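Local coordinates for protein adenine phosphoribosyltransferase (Giardia intestinalis, PDB 1L1Q) that transfers a phosphoribosyl group from phosphoribosyl pyrophosphate to adenine, forming AMP in purine salvage, at residues 137-140 and 141-144. Numbering follows the deposited sequence.
Sequences IELC and ETAG
The carboxylate of E141 lies with one face over I137. On that face sit both the CG2 methyl and the backbone O of I137. CG2 is 3.5 Å from E141 OE1, and I137 O is 3.7 Å from E141 CD. The two side chains run alongside each other and point the same way. E141 turns CG away from its own carbonyl carbon (chi1 -66°), and the extended chain then carries the carboxylate back along the helix. The face contact is van der Waals; the bond at I137 O comes from E141 N, at 2.9 Å.

The second flat group is the L139 carbonyl. T142 OG1 and A143 N both donate to its O from the same face of its plane. The hydroxyl bond is short, 2.6 Å from T142 OG1 to L139 O, and meets the C=O at 117°. T142 CG2 packs 3.2 Å from E138 O, which accepts the T142 amide.

This is the C-terminal end of helix 131-142, closed by a Schellman motif. G144 leaves the helix with positive phi, and its N bonds E141 O at 3.0 Å. The helix links parallel strands 120-124 and 150-154 in a beta-alpha-beta crossover of the phosphoribosyltransferase fold.

I137 packs on L122, I150 and I152 of these strands, and C140 also meets L122. L139 and T142 face strand 92-99, where both touch C93. E138 directs its carboxylate to K170 in a salt bridge. A143 N also makes a weak second bond to C140 O, 3.2 Å away.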
loop_
_atom_site.group_PDB
_atom_site.type_symbol
_atom_site.label_atom_id
_atom_site.label_comp_id
_atom_site.label_asym_id
_atom_site.label_seq_id
_atom_site.Cartn_x
_atom_site.Cartn_y
_atom_site.Cartn_z
ATOM N N ILE A 137 3.860 12.551 -12.855
ATOM C CA ILE A 137 3.928 14.004 -12.767
ATOM C C ILE A 137 2.898 14.572 -13.732
ATOM O O ILE A 137 2.156 15.497 -13.402
ATOM C CB ILE A 137 5.323 14.530 -13.180
ATOM C CG1 ILE A 137 6.390 13.915 -12.275
ATOM C CG2 ILE A 137 5.357 16.065 -13.105
ATOM C CD1 ILE A 137 7.808 14.120 -12.767
ATOM N N GLU A 138 2.852 13.995 -14.928
ATOM C CA GLU A 138 1.913 14.436 -15.943
ATOM C C GLU A 138 0.487 14.343 -15.426
ATOM O O GLU A 138 -0.282 15.297 -15.545
ATOM C CB GLU A 138 2.080 13.594 -17.214
ATOM C CG GLU A 138 3.443 13.774 -17.874
ATOM C CD GLU A 138 3.675 12.837 -19.055
ATOM O OE1 GLU A 138 4.736 12.967 -19.707
ATOM O OE2 GLU A 138 2.807 11.972 -19.327
ATOM N N LEU A 139 0.138 13.199 -14.842
ATOM C CA LEU A 139 -1.203 13.004 -14.302
ATOM C C LEU A 139 -1.550 14.058 -13.259
ATOM O O LEU A 139 -2.643 14.628 -13.278
ATOM C CB LEU A 139 -1.343 11.626 -13.656
ATOM C CG LEU A 139 -1.939 10.457 -14.439
ATOM C CD1 LEU A 139 -2.196 9.315 -13.477
ATOM C CD2 LEU A 139 -3.245 10.867 -15.101
ATOM N N CYS A 140 -0.629 14.297 -12.331
ATOM C CA CYS A 140 -0.866 15.279 -11.286
ATOM C C CYS A 140 -1.119 16.649 -11.897
ATOM O O CYS A 140 -2.017 17.377 -11.479
ATOM C CB CYS A 140 0.331 15.346 -10.330
ATOM S SG CYS A 140 0.522 13.882 -9.279
ATOM N N GLU A 141 -0.327 16.996 -12.903
ATOM C CA GLU A 141 -0.490 18.287 -13.550
ATOM C C GLU A 141 -1.816 18.387 -14.309
ATOM O O GLU A 141 -2.456 19.443 -14.302
ATOM C CB GLU A 141 0.719 18.568 -14.450
ATOM C CG GLU A 141 1.995 18.745 -13.628
ATOM C CD GLU A 141 3.268 18.888 -14.456
ATOM O OE1 GLU A 141 4.309 19.267 -13.870
ATOM O OE2 GLU A 141 3.238 18.623 -15.677
ATOM N N THR A 142 -2.250 17.301 -14.943
ATOM C CA THR A 142 -3.519 17.348 -15.660
ATOM C C THR A 142 -4.671 17.519 -14.668
ATOM O O THR A 142 -5.699 18.107 -15.002
ATOM C CB THR A 142 -3.762 16.082 -16.494
ATOM O OG1 THR A 142 -3.764 14.942 -15.635
ATOM C CG2 THR A 142 -2.671 15.915 -17.543
ATOM N N ALA A 143 -4.485 17.012 -13.446
ATOM C CA ALA A 143 -5.498 17.117 -12.392
ATOM C C ALA A 143 -5.513 18.516 -11.788
ATOM O O ALA A 143 -6.380 18.846 -10.959
ATOM C CB ALA A 143 -5.230 16.088 -11.295
ATOM N N GLY A 144 -4.541 19.335 -12.180
ATOM C CA GLY A 144 -4.500 20.698 -11.688
ATOM C C GLY A 144 -3.343 21.093 -10.791
ATOM O O GLY A 144 -3.231 22.269 -10.431
#